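PDB 3W20: prolyl 4-hydroxylase alpha subunit Fe(2+) 2OG dioxygenase domain-containing protein, which probably oxidises N-substituted L-amino acids as a 2-oxoglutarate-dependent dioxygenase of the double-stranded beta-helix fold, here holding zinc at its metal site. Local coordinates for residues Ala50-Glu55 against Arg140-Pro145; Thr110-Leu115 against Gly180-Gln185; Arg114-Ala119 against Gly235-Phe240; Ala35-Met40 against Ile228-Gln233. One frame throughout, in Å; residues are numbered along the deposited sequence.

Contact 1. Residues Ala50-Glu55 against Arg140-Pro145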
loop_
_atom_site.group_PDB
_atom_site.type_symbol
_atom_site.label_atom_id
_atom_site.label_comp_id
_atom_site.label_asym_id
_atom_site.label_seq_id
_atom_site.Cartn_x
_atom_site.Cartn_y
_atom_site.Cartn_z
ATOM N N ALA A 50 24.650 -13.224 14.793
ATOM C CA ALA A 50 23.680 -14.155 14.201
ATOM C C ALA A 50 22.263 -13.536 14.117
ATOM O O ALA A 50 21.511 -13.847 13.188
ATOM C CB ALA A 50 23.643 -15.501 14.956
ATOM N N TRP A 51 21.907 -12.659 15.079
ATOM C CA TRP A 51 20.582 -12.037 15.068
ATOM C C TRP A 51 20.462 -10.991 13.995
ATOM O O TRP A 51 19.386 -10.815 13.402
ATOM C CB TRP A 51 20.317 -11.434 16.424
ATOM C CG TRP A 51 19.997 -12.455 17.420
ATOM C CD1 TRP A 51 20.847 -13.422 17.973
ATOM C CD2 TRP A 51 18.730 -12.598 18.117
ATOM N NE1 TRP A 51 20.171 -14.147 18.951
ATOM C CE2 TRP A 51 18.883 -13.735 19.033
ATOM C CE3 TRP A 51 17.500 -11.960 18.034
ATOM C CZ2 TRP A 51 17.849 -14.160 19.857
ATOM C CZ3 TRP A 51 16.459 -12.407 18.846
ATOM C CH2 TRP A 51 16.632 -13.473 19.757
ATOM N N TRP A 52 21.569 -10.310 13.694
ATOM C CA TRP A 52 21.553 -9.347 12.619
ATOM C C TRP A 52 21.605 -9.954 11.246
ATOM O O TRP A 52 20.887 -9.528 10.305
ATOM C CB TRP A 52 22.760 -8.441 12.782
ATOM C CG TRP A 52 22.821 -7.355 11.760
ATOM C CD1 TRP A 52 23.424 -7.395 10.492
ATOM C CD2 TRP A 52 22.342 -5.998 11.919
ATOM N NE1 TRP A 52 23.289 -6.185 9.859
ATOM C CE2 TRP A 52 22.663 -5.299 10.672
ATOM C CE3 TRP A 52 21.636 -5.313 12.928
ATOM C CZ2 TRP A 52 22.322 -3.975 10.469
ATOM C CZ3 TRP A 52 21.294 -3.971 12.703
ATOM C CH2 TRP A 52 21.642 -3.307 11.503
ATOM N N ASP A 53 22.509 -10.916 11.109
ATOM C CA ASP A 53 22.696 -11.616 9.815
ATOM C C ASP A 53 21.639 -12.675 9.530
ATOM O O ASP A 53 21.715 -13.327 8.510
ATOM C CB ASP A 53 24.076 -12.325 9.814
ATOM C CG ASP A 53 25.233 -11.394 10.112
ATOM O OD1 ASP A 53 25.105 -10.182 9.941
ATOM O OD2 ASP A 53 26.277 -11.898 10.559
ATOM N N ASP A 54 20.676 -12.898 10.433
ATOM C CA ASP A 54 19.475 -13.718 10.180
ATOM C C ASP A 54 18.975 -13.633 8.727
ATOM O O ASP A 54 18.715 -12.547 8.200
ATOM C CB ASP A 54 18.350 -13.255 11.129
ATOM C CG ASP A 54 17.222 -14.254 11.283
ATOM O OD1 ASP A 54 16.545 -14.673 10.312
ATOM O OD2 ASP A 54 16.950 -14.603 12.453
ATOM N N GLU A 55 18.808 -14.793 8.081
ATOM C CA GLU A 55 18.439 -14.829 6.650
ATOM C C GLU A 55 17.092 -14.147 6.308
ATOM O O GLU A 55 16.867 -13.749 5.163
ATOM C CB GLU A 55 18.509 -16.285 6.101
ATOM C CG GLU A 55 19.868 -16.972 6.291
ATOM C CD GLU A 55 19.985 -17.704 7.648
ATOM O OE1 GLU A 55 19.772 -17.062 8.720
ATOM O OE2 GLU A 55 20.275 -18.937 7.643
ATOM N N ARG A 140 15.925 -3.265 10.757
ATOM C CA ARG A 140 17.267 -3.150 11.283
ATOM C C ARG A 140 17.733 -1.722 11.126
ATOM O O ARG A 140 17.477 -1.074 10.076
ATOM C CB ARG A 140 18.197 -4.082 10.459
ATOM C CG ARG A 140 17.998 -5.524 10.734
ATOM C CD ARG A 140 19.092 -6.404 10.054
ATOM N NE ARG A 140 19.161 -6.110 8.639
ATOM C CZ ARG A 140 19.965 -6.734 7.753
ATOM N NH1 ARG A 140 20.770 -7.709 8.128
ATOM N NH2 ARG A 140 19.951 -6.369 6.486
ATOM N N ARG A 141 18.422 -1.177 12.116
ATOM C CA ARG A 141 18.622 0.276 12.193
ATOM C C ARG A 141 20.105 0.479 12.340
ATOM O O ARG A 141 20.763 -0.133 13.234
ATOM C CB ARG A 141 17.853 0.872 13.417
ATOM C CG ARG A 141 16.302 0.867 13.268
ATOM C CD ARG A 141 15.595 0.904 14.631
ATOM N NE ARG A 141 14.146 0.635 14.569
ATOM C CZ ARG A 141 13.359 0.543 15.630
ATOM N NH1 ARG A 141 12.010 0.305 15.471
ATOM N NH2 ARG A 141 13.892 0.664 16.866
ATOM N N VAL A 142 20.664 1.306 11.464
ATOM C CA VAL A 142 22.075 1.728 11.546
ATOM C C VAL A 142 22.084 3.216 11.979
ATOM O O VAL A 142 21.429 4.061 11.367
ATOM C CB VAL A 142 22.801 1.521 10.179
ATOM C CG1 VAL A 142 24.236 1.995 10.237
ATOM C CG2 VAL A 142 22.738 0.041 9.752
ATOM N N TYR A 143 22.790 3.528 13.055
ATOM C CA TYR A 143 22.901 4.919 13.530
ATOM C C TYR A 143 24.368 5.310 13.240
ATOM O O TYR A 143 25.250 4.783 13.912
ATOM C CB TYR A 143 22.627 4.986 15.040
ATOM C CG TYR A 143 21.181 4.651 15.383
ATOM C CD1 TYR A 143 20.224 5.656 15.472
ATOM C CD2 TYR A 143 20.763 3.321 15.562
ATOM C CE1 TYR A 143 18.887 5.389 15.751
ATOM C CE2 TYR A 143 19.422 3.041 15.824
ATOM C CZ TYR A 143 18.494 4.071 15.941
ATOM O OH TYR A 143 17.167 3.829 16.201
ATOM N N GLU A 144 24.620 6.155 12.220
ATOM C CA GLU A 144 26.002 6.674 11.947
ATOM C C GLU A 144 26.215 7.953 12.758
ATOM O O GLU A 144 25.248 8.707 12.974
ATOM C CB GLU A 144 26.280 6.956 10.460
ATOM C CG GLU A 144 26.220 5.755 9.504
ATOM C CD GLU A 144 27.313 4.693 9.716
ATOM O OE1 GLU A 144 28.139 4.809 10.650
ATOM O OE2 GLU A 144 27.343 3.704 8.941
ATOM N N PRO A 145 27.451 8.180 13.244
ATOM C CA PRO A 145 27.847 9.396 13.951
ATOM C C PRO A 145 27.235 10.677 13.367
ATOM O O PRO A 145 27.332 10.911 12.175
ATOM C CB PRO A 145 29.359 9.400 13.761
ATOM C CG PRO A 145 29.709 7.948 13.809
ATOM C CD PRO A 145 28.550 7.193 13.237
#
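A cation-pi stack fastens helix 48-52 to strand 139-143: the guanidinium of Arg140 lies over one face of the Trp52 indole, the two planes tilted by 27°. The long arginine chain runs beneath the bicyclic ring instead of merely touching it with its end. CB of Arg140 starts under the benzo edge, 3.7 Å from CH2 of Trp52. CD then sits almost squarely below the six-membered ring, 3.8 Å from its centroid, as a CH-pi contact. A bend at chi3 (-54°) carries the cation on, bringing CZ of Arg140 to 4.3 Å from the centroid of the five-membered ring. There NH1 of Arg140 donates to the backbone O of Trp52 at 2.8 Å, bent at the hydrogen to 145°; the acceptor is near the guanidinium plane, whereas the donor stands above the carbonyl plane. One residue thus grips both ring and backbone of Trp52. Strand 139-143 belongs to the large sheet of the double-stranded beta-helix; the CB of Arg141, a 2-oxoglutarate-binding residue, leaves on the side away from Trp52, and its guanidinium is held by Thr139 and Asp273. On the helix side, Val142 meets the indole at its edge, with CG2 3.9 Å from CH2 of Trp52. Arg256 adds a second cation-pi partner to this tryptophan, a broad, partly exposed ring suited to arginine neighbours.

Contact 2. Residues Thr110-Leu115 against Gly180-Gln185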
loop_
_atom_site.group_PDB
_atom_site.type_symbol
_atom_site.label_atom_id
_atom_site.label_comp_id
_atom_site.label_asym_id
_atom_site.label_seq_id
_atom_site.Cartn_x
_atom_site.Cartn_y
_atom_site.Cartn_z
ATOM N N THR A 110 12.434 -14.223 11.234
ATOM C CA THR A 110 13.599 -13.816 11.984
ATOM C C THR A 110 13.508 -14.189 13.446
ATOM O O THR A 110 12.420 -14.224 14.019
ATOM C CB THR A 110 13.919 -12.302 11.848
ATOM O OG1 THR A 110 12.917 -11.553 12.507
ATOM C CG2 THR A 110 13.981 -11.869 10.431
ATOM N N ARG A 111 14.654 -14.468 14.075
ATOM C CA ARG A 111 14.658 -14.719 15.494
ATOM C C ARG A 111 14.118 -13.565 16.314
ATOM O O ARG A 111 13.363 -13.744 17.306
ATOM C CB ARG A 111 16.050 -15.017 15.949
ATOM C CG ARG A 111 15.902 -15.864 17.161
ATOM C CD ARG A 111 17.152 -16.642 17.362
ATOM N NE ARG A 111 17.187 -17.068 18.763
ATOM C CZ ARG A 111 18.233 -17.650 19.316
ATOM N NH1 ARG A 111 19.330 -17.824 18.584
ATOM N NH2 ARG A 111 18.202 -17.997 20.578
ATOM N N PHE A 112 14.443 -12.368 15.845
ATOM C CA PHE A 112 13.956 -11.152 16.490
ATOM C C PHE A 112 12.424 -11.073 16.499
ATOM O O PHE A 112 11.849 -10.803 17.539
ATOM C CB PHE A 112 14.590 -9.887 15.851
ATOM C CG PHE A 112 14.116 -8.609 16.508
ATOM C CD1 PHE A 112 14.459 -8.327 17.806
ATOM C CD2 PHE A 112 13.282 -7.731 15.839
ATOM C CE1 PHE A 112 13.987 -7.146 18.427
ATOM C CE2 PHE A 112 12.800 -6.560 16.455
ATOM C CZ PHE A 112 13.141 -6.276 17.737
ATOM N N VAL A 113 11.778 -11.271 15.355
ATOM C CA VAL A 113 10.296 -11.139 15.262
ATOM C C VAL A 113 9.703 -12.321 16.036
ATOM O O VAL A 113 8.792 -12.129 16.821
ATOM C CB VAL A 113 9.804 -11.052 13.821
ATOM C CG1 VAL A 113 8.260 -11.142 13.725
ATOM C CG2 VAL A 113 10.208 -9.746 13.202
ATOM N N ARG A 114 10.320 -13.506 15.895
ATOM C CA ARG A 114 9.827 -14.688 16.595
ATOM C C ARG A 114 9.895 -14.535 18.135
ATOM O O ARG A 114 9.084 -15.106 18.859
ATOM C CB ARG A 114 10.566 -15.942 16.126
ATOM C CG ARG A 114 10.124 -16.438 14.771
ATOM C CD ARG A 114 10.987 -17.637 14.381
ATOM N NE ARG A 114 10.564 -18.043 13.049
ATOM C CZ ARG A 114 9.699 -19.024 12.783
ATOM N NH1 ARG A 114 9.201 -19.793 13.757
ATOM N NH2 ARG A 114 9.342 -19.235 11.523
ATOM N N LEU A 115 10.814 -13.729 18.648
ATOM C CA LEU A 115 10.811 -13.418 20.071
ATOM C C LEU A 115 9.445 -12.998 20.570
ATOM O O LEU A 115 8.921 -13.525 21.547
ATOM C CB LEU A 115 11.878 -12.358 20.383
ATOM C CG LEU A 115 12.613 -12.289 21.683
ATOM C CD1 LEU A 115 13.271 -13.632 21.998
ATOM C CD2 LEU A 115 13.645 -11.192 21.465
ATOM N N GLY A 180 10.269 -1.785 21.157
ATOM C CA GLY A 180 11.135 -2.878 21.620
ATOM C C GLY A 180 12.336 -2.831 20.683
ATOM O O GLY A 180 12.143 -2.926 19.426
ATOM N N PHE A 181 13.573 -2.668 21.212
ATOM C CA PHE A 181 14.708 -2.781 20.269
ATOM C C PHE A 181 15.848 -3.515 20.944
ATOM O O PHE A 181 16.086 -3.359 22.184
ATOM C CB PHE A 181 15.166 -1.382 19.770
ATOM C CG PHE A 181 15.680 -0.444 20.880
ATOM C CD1 PHE A 181 17.039 -0.393 21.209
ATOM C CD2 PHE A 181 14.784 0.397 21.596
ATOM C CE1 PHE A 181 17.515 0.471 22.214
ATOM C CE2 PHE A 181 15.251 1.243 22.595
ATOM C CZ PHE A 181 16.620 1.313 22.938
ATOM N N LEU A 182 16.451 -4.396 20.157
ATOM C CA LEU A 182 17.571 -5.231 20.620
ATOM C C LEU A 182 18.842 -4.521 20.114
ATOM O O LEU A 182 18.918 -4.173 18.938
ATOM C CB LEU A 182 17.470 -6.598 19.962
ATOM C CG LEU A 182 18.728 -7.486 20.201
ATOM C CD1 LEU A 182 18.973 -7.832 21.683
ATOM C CD2 LEU A 182 18.462 -8.777 19.417
ATOM N N THR A 183 19.785 -4.253 21.026
ATOM C CA THR A 183 21.036 -3.561 20.612
ATOM C C THR A 183 22.002 -4.677 20.176
ATOM O O THR A 183 22.133 -5.722 20.838
ATOM C CB THR A 183 21.586 -2.673 21.758
ATOM O OG1 THR A 183 20.613 -1.640 22.031
ATOM C CG2 THR A 183 22.858 -1.905 21.265
ATOM N N ILE A 184 22.592 -4.433 19.023
ATOM C CA ILE A 184 23.534 -5.393 18.384
ATOM C C ILE A 184 24.991 -4.892 18.477
ATOM O O ILE A 184 25.873 -5.669 18.878
ATOM C CB ILE A 184 23.136 -5.626 16.911
ATOM C CG1 ILE A 184 21.754 -6.333 16.832
ATOM C CG2 ILE A 184 24.153 -6.539 16.210
ATOM C CD1 ILE A 184 21.659 -7.703 17.468
ATOM N N GLN A 185 25.208 -3.622 18.104
ATOM C CA GLN A 185 26.521 -2.925 18.216
ATOM C C GLN A 185 26.380 -1.589 18.904
ATOM O O GLN A 185 25.589 -0.742 18.466
ATOM C CB GLN A 185 27.096 -2.727 16.784
ATOM C CG GLN A 185 28.396 -1.927 16.718
ATOM C CD GLN A 185 29.011 -1.896 15.327
ATOM O OE1 GLN A 185 28.356 -2.120 14.319
ATOM N NE2 GLN A 185 30.296 -1.615 15.281
#
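Phe112 reaches from helix 111-120 to Leu182 and Gly180 on strand 178-185. Its CB already heads for the strand, and with CG anti to the backbone N (chi1 -179°) the ring is carried straight on in that direction. One flank of the ring then runs along Leu182: CD1 of Phe112 is 4.1 Å from CB of Leu182, and CE1 comes closer to the same CB, at 3.8 Å. The leucine approaches obliquely, the two side chains passing each other in opposite directions. At the tip, CZ of Phe112 stands 3.9 Å from O of Gly180, the oxygen lying in the ring plane at its edge; at this glycine it is the backbone that meets the ring. The arrangement is helix-on-sheet packing on the outside of the large sheet of the double-stranded beta-helix, where Met258 and Leu260 of the adjoining strand also touch the phenylalanine. The helix is fixed at its start by an N-cap: OG1 of Thr110 accepts from N of Val113 at 3.1 Å, with 160° at the hydrogen. Asp54, in the loop after helix 48-52, takes up another amide of the first turn, its OD2 accepting from N of Arg111.

Contact 3. Residues Arg114-Ala119 against Gly235-Phe240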
loop_
_atom_site.group_PDB
_atom_site.type_symbol
_atom_site.label_atom_id
_atom_site.label_comp_id
_atom_site.label_asym_id
_atom_site.label_seq_id
_atom_site.Cartn_x
_atom_site.Cartn_y
_atom_site.Cartn_z
ATOM N N ARG A 114 10.320 -13.506 15.895
ATOM C CA ARG A 114 9.827 -14.688 16.595
ATOM C C ARG A 114 9.895 -14.535 18.135
ATOM O O ARG A 114 9.084 -15.106 18.859
ATOM C CB ARG A 114 10.566 -15.942 16.126
ATOM C CG ARG A 114 10.124 -16.438 14.771
ATOM C CD ARG A 114 10.987 -17.637 14.381
ATOM N NE ARG A 114 10.564 -18.043 13.049
ATOM C CZ ARG A 114 9.699 -19.024 12.783
ATOM N NH1 ARG A 114 9.201 -19.793 13.757
ATOM N NH2 ARG A 114 9.342 -19.235 11.523
ATOM N N LEU A 115 10.814 -13.729 18.648
ATOM C CA LEU A 115 10.811 -13.418 20.071
ATOM C C LEU A 115 9.445 -12.998 20.570
ATOM O O LEU A 115 8.921 -13.525 21.547
ATOM C CB LEU A 115 11.878 -12.358 20.383
ATOM C CG LEU A 115 12.613 -12.289 21.683
ATOM C CD1 LEU A 115 13.271 -13.632 21.998
ATOM C CD2 LEU A 115 13.645 -11.192 21.465
ATOM N N PHE A 116 8.813 -12.079 19.842
ATOM C CA PHE A 116 7.500 -11.650 20.181
ATOM C C PHE A 116 6.396 -12.529 19.683
ATOM O O PHE A 116 5.432 -12.741 20.432
ATOM C CB PHE A 116 7.330 -10.208 19.605
ATOM C CG PHE A 116 8.371 -9.285 20.126
ATOM C CD1 PHE A 116 8.204 -8.728 21.391
ATOM C CD2 PHE A 116 9.545 -9.058 19.435
ATOM C CE1 PHE A 116 9.168 -7.862 21.911
ATOM C CE2 PHE A 116 10.515 -8.199 19.945
ATOM C CZ PHE A 116 10.341 -7.623 21.181
ATOM N N SER A 117 6.475 -13.073 18.451
ATOM C CA SER A 117 5.349 -13.934 18.017
ATOM C C SER A 117 5.164 -15.143 18.972
ATOM O O SER A 117 4.057 -15.522 19.341
ATOM C CB SER A 117 5.460 -14.371 16.540
ATOM O OG SER A 117 6.690 -14.910 16.145
ATOM N N ASP A 118 6.281 -15.716 19.396
ATOM C CA ASP A 118 6.270 -16.809 20.346
ATOM C C ASP A 118 5.819 -16.405 21.718
ATOM O O ASP A 118 5.017 -17.097 22.329
ATOM C CB ASP A 118 7.665 -17.458 20.462
ATOM C CG ASP A 118 8.091 -18.159 19.188
ATOM O OD1 ASP A 118 7.269 -18.384 18.294
ATOM O OD2 ASP A 118 9.267 -18.432 19.028
ATOM N N ALA A 119 6.351 -15.320 22.239
ATOM C CA ALA A 119 6.027 -14.987 23.575
ATOM C C ALA A 119 4.552 -14.545 23.732
ATOM O O ALA A 119 3.923 -14.813 24.752
ATOM C CB ALA A 119 6.968 -13.926 24.093
ATOM N N GLY A 235 23.203 -7.068 23.124
ATOM C CA GLY A 235 22.569 -8.293 23.603
ATOM C C GLY A 235 21.351 -7.933 24.460
ATOM O O GLY A 235 20.534 -8.794 24.777
ATOM N N GLN A 236 21.232 -6.660 24.825
ATOM C CA GLN A 236 20.063 -6.205 25.658
ATOM C C GLN A 236 18.858 -5.783 24.793
ATOM O O GLN A 236 19.021 -5.113 23.792
ATOM C CB GLN A 236 20.435 -5.129 26.705
ATOM C CG GLN A 236 21.477 -5.590 27.736
ATOM C CD GLN A 236 21.736 -4.508 28.796
ATOM O OE1 GLN A 236 21.889 -3.333 28.487
ATOM N NE2 GLN A 236 21.718 -4.917 30.052
ATOM N N LEU A 237 17.663 -6.173 25.250
ATOM C CA LEU A 237 16.405 -5.770 24.604
ATOM C C LEU A 237 15.822 -4.701 25.526
ATOM O O LEU A 237 15.658 -4.945 26.715
ATOM C CB LEU A 237 15.456 -6.952 24.626
ATOM C CG LEU A 237 14.026 -6.670 24.102
ATOM C CD1 LEU A 237 13.995 -6.222 22.619
ATOM C CD2 LEU A 237 13.231 -7.976 24.302
ATOM N N THR A 238 15.490 -3.552 24.947
ATOM C CA THR A 238 14.878 -2.494 25.707
ATOM C C THR A 238 13.383 -2.406 25.291
ATOM O O THR A 238 13.127 -2.263 24.092
ATOM C CB THR A 238 15.573 -1.197 25.367
ATOM O OG1 THR A 238 16.933 -1.328 25.816
ATOM C CG2 THR A 238 15.000 -0.032 26.194
ATOM N N LEU A 239 12.482 -2.477 26.266
ATOM C CA LEU A 239 11.039 -2.440 26.030
ATOM C C LEU A 239 10.534 -1.215 26.808
ATOM O O LEU A 239 10.962 -1.002 27.980
ATOM C CB LEU A 239 10.419 -3.682 26.557
ATOM C CG LEU A 239 10.927 -5.002 25.933
ATOM C CD1 LEU A 239 10.410 -6.122 26.802
ATOM C CD2 LEU A 239 10.251 -5.022 24.570
ATOM N N PHE A 240 9.817 -0.303 26.145
ATOM C CA PHE A 240 9.411 0.862 26.838
ATOM C C PHE A 240 8.100 1.416 26.324
ATOM O O PHE A 240 7.661 1.077 25.209
ATOM C CB PHE A 240 10.456 2.024 26.697
ATOM C CG PHE A 240 10.685 2.472 25.278
ATOM C CD1 PHE A 240 10.217 3.718 24.823
ATOM C CD2 PHE A 240 11.437 1.670 24.403
ATOM C CE1 PHE A 240 10.443 4.109 23.476
ATOM C CE2 PHE A 240 11.655 2.053 23.069
ATOM C CZ PHE A 240 11.193 3.275 22.612
#
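N of Leu237 is held by O of Met40, a backbone bond that ties strand 236-241 to strand 37-41 while the leucine side chain turns toward Leu115 and Phe116. Strand 236-241 runs through the large sheet of the double-stranded beta-helix, and helix 111-120 packs on the outer side of that sheet. The axes of segments 114-119 and 236-240 cross at -60° and stay 13.2 Å apart, a wide gap that takes long side chains from both sides to bridge. Leucine and phenylalanine fit this need, being apolar and long. Phe116 does most of the bridging from the helix; CB leaves to the flank, but with CG anti to the carbonyl carbon (chi1 -57°) the ring extends to the sheet and meets it edge first. Its CZ lies 4.2 Å from CD1 of Leu237, the two side chains coming from opposite directions. Leu115, one residue earlier, places CD2 4.3 Å from CD2 of Leu237, and Ile23 of helix 23-31 touches both leucines. Further along the strand Leu239 slides past the phenyl ring, also near its plane, and its CD2 rests 4.0 Å from CE1 of Phe116.

Contact 4. Residues Ala35-Met40 against Ile228-Gln233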
loop_
_atom_site.group_PDB
_atom_site.type_symbol
_atom_site.label_atom_id
_atom_site.label_comp_id
_atom_site.label_asym_id
_atom_site.label_seq_id
_atom_site.Cartn_x
_atom_site.Cartn_y
_atom_site.Cartn_z
ATOM N N ALA A 35 5.458 -0.495 34.728
ATOM C CA ALA A 35 6.851 -0.087 34.480
ATOM C C ALA A 35 6.850 0.934 33.329
ATOM O O ALA A 35 5.944 0.929 32.489
ATOM C CB ALA A 35 7.665 -1.291 34.081
ATOM N N ASP A 36 7.857 1.819 33.289
ATOM C CA ASP A 36 7.987 2.667 32.149
ATOM C C ASP A 36 8.961 2.073 31.105
ATOM O O ASP A 36 8.805 2.281 29.921
ATOM C CB ASP A 36 8.407 4.035 32.661
ATOM C CG ASP A 36 7.403 4.587 33.644
ATOM O OD1 ASP A 36 6.239 4.695 33.236
ATOM O OD2 ASP A 36 7.715 4.742 34.853
ATOM N N ALA A 37 9.991 1.402 31.561
ATOM C CA ALA A 37 10.925 0.692 30.690
ATOM C C ALA A 37 11.449 -0.533 31.364
ATOM O O ALA A 37 11.528 -0.619 32.602
ATOM C CB ALA A 37 12.095 1.595 30.261
ATOM N N ILE A 38 11.794 -1.502 30.559
ATOM C CA ILE A 38 12.399 -2.777 31.017
ATOM C C ILE A 38 13.544 -3.082 30.072
ATOM O O ILE A 38 13.406 -3.083 28.809
ATOM C CB ILE A 38 11.406 -3.920 31.027
ATOM C CG1 ILE A 38 10.226 -3.563 31.968
ATOM C CG2 ILE A 38 12.063 -5.207 31.637
ATOM C CD1 ILE A 38 9.181 -4.710 32.088
ATOM N N VAL A 39 14.701 -3.369 30.678
ATOM C CA VAL A 39 15.864 -3.770 29.880
ATOM C C VAL A 39 16.258 -5.206 30.202
ATOM O O VAL A 39 16.464 -5.541 31.378
ATOM C CB VAL A 39 17.061 -2.842 30.113
ATOM C CG1 VAL A 39 18.229 -3.361 29.251
ATOM C CG2 VAL A 39 16.719 -1.406 29.683
HETATM N N MSE A 40 16.347 -6.082 29.193
HETATM C CA MSE A 40 16.512 -7.526 29.425
HETATM C C MSE A 40 17.740 -8.070 28.677
HETATM O O MSE A 40 18.027 -7.679 27.573
HETATM C CB MSE A 40 15.267 -8.276 28.824
HETATM C CG MSE A 40 13.964 -7.642 29.324
HETATM SE SE MSE A 40 12.445 -8.723 28.628
HETATM C CE MSE A 40 12.853 -10.386 29.553
ATOM N N ILE A 228 14.513 9.137 32.763
ATOM C CA ILE A 228 15.217 7.863 32.937
ATOM C C ILE A 228 16.257 7.856 31.865
ATOM O O ILE A 228 15.938 7.989 30.658
ATOM C CB ILE A 228 14.227 6.729 32.677
ATOM C CG1 ILE A 228 13.192 6.733 33.793
ATOM C CG2 ILE A 228 14.962 5.409 32.624
ATOM C CD1 ILE A 228 12.105 5.692 33.586
HETATM N N MSE A 229 17.548 7.785 32.259
HETATM C CA MSE A 229 18.626 7.550 31.272
HETATM C C MSE A 229 19.011 6.081 31.175
HETATM O O MSE A 229 19.278 5.430 32.154
HETATM C CB MSE A 229 19.845 8.487 31.536
HETATM C CG MSE A 229 19.438 9.935 31.215
HETATM SE SE MSE A 229 20.889 11.160 31.776
HETATM C CE MSE A 229 22.375 10.160 30.965
ATOM N N LEU A 230 18.991 5.531 29.946
ATOM C CA LEU A 230 19.247 4.129 29.712
ATOM C C LEU A 230 20.492 4.028 28.807
ATOM O O LEU A 230 20.676 4.920 27.981
ATOM C CB LEU A 230 18.064 3.570 28.890
ATOM C CG LEU A 230 16.693 3.501 29.552
ATOM C CD1 LEU A 230 15.687 2.883 28.600
ATOM C CD2 LEU A 230 16.834 2.629 30.786
ATOM N N LYS A 231 21.348 3.038 29.048
ATOM C CA LYS A 231 22.487 2.782 28.168
ATOM C C LYS A 231 22.441 1.302 27.821
ATOM O O LYS A 231 23.178 0.484 28.404
ATOM C CB LYS A 231 23.822 3.063 28.915
ATOM C CG LYS A 231 24.075 4.484 29.421
ATOM C CD LYS A 231 24.364 5.488 28.322
ATOM C CE LYS A 231 25.110 6.715 28.911
ATOM N NZ LYS A 231 25.432 7.772 27.922
ATOM N N PRO A 232 21.535 0.897 26.933
ATOM C CA PRO A 232 21.391 -0.534 26.635
ATOM C C PRO A 232 22.706 -1.013 25.933
ATOM O O PRO A 232 23.281 -0.270 25.099
ATOM C CB PRO A 232 20.181 -0.590 25.674
ATOM C CG PRO A 232 19.516 0.716 25.785
ATOM C CD PRO A 232 20.578 1.733 26.194
ATOM N N GLN A 233 23.124 -2.208 26.271
ATOM C CA GLN A 233 24.381 -2.785 25.766
ATOM C C GLN A 233 24.082 -3.815 24.708
ATOM O O GLN A 233 23.003 -4.415 24.679
ATOM C CB GLN A 233 25.138 -3.444 26.922
ATOM C CG GLN A 233 25.449 -2.445 28.064
ATOM C CD GLN A 233 26.337 -1.325 27.544
ATOM O OE1 GLN A 233 25.986 -0.127 27.519
ATOM N NE2 GLN A 233 27.479 -1.721 27.047
#
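Leu230 rises from strand 227-230 and forks beneath strand 37-41, one methyl under Ala37 and the other under Val39. Its CG is anti to the carbonyl carbon (chi1 -67°), which sends the branch up to the opposite strand. CD1 of Leu230 then lies 4.2 Å from CB of Ala37, where the small alanine leaves room for the methyl of a larger partner. With Val39 the fit is side by side: the two side chains slide past each other in opposite directions, CG2 of Val39 being 4.2 Å from CD2 of Leu230. This is face-to-face packing inside the double-stranded beta-helix, joining a strand of the large sheet to the three-stranded sheet opposite, and its centre is purely aliphatic: the methyls of Leu230 and Val39 and the CB of Ala37. The metal site is not far off, the side chain of Leu230 being about 8 Å from that of His246, a zinc ligand. Met195 of the middle strand of the small sheet touches Ala37 and Ile228 beside them. At one end the extended Ile228 reaches across with CD1, 4.2 Å from CB of Asp36. That aspartate belongs to a classic beta bulge, with Asp36 and Ala37 both facing Met10, and both direct their CB atoms toward the small sheet. Although buried, the Asp36 carboxylate is satisfied, OD1 by a salt bridge to Arg11 and OD2 by a hydrogen bond to N of Phe12.

All four contacts lean on the large sheet, but on different parts of it. Contacts 2 and 3 share helix 111-120 and use neighbouring strands, so they form one continuous buried interface on the outer side. Contact 4 is also buried but lies inside the fold, between the two sheets; it joins contact 3 through the pairing of strands 37-41 and 236-241. Contact 1, at the surface, adds a cation-pi stack and a hydrogen bond to its apolar packing, whereas the other three are purely van der Waals across their segments. Trp51 links it to the helix interface, its CE3 packing 3.6 Å from CD2 of Leu182.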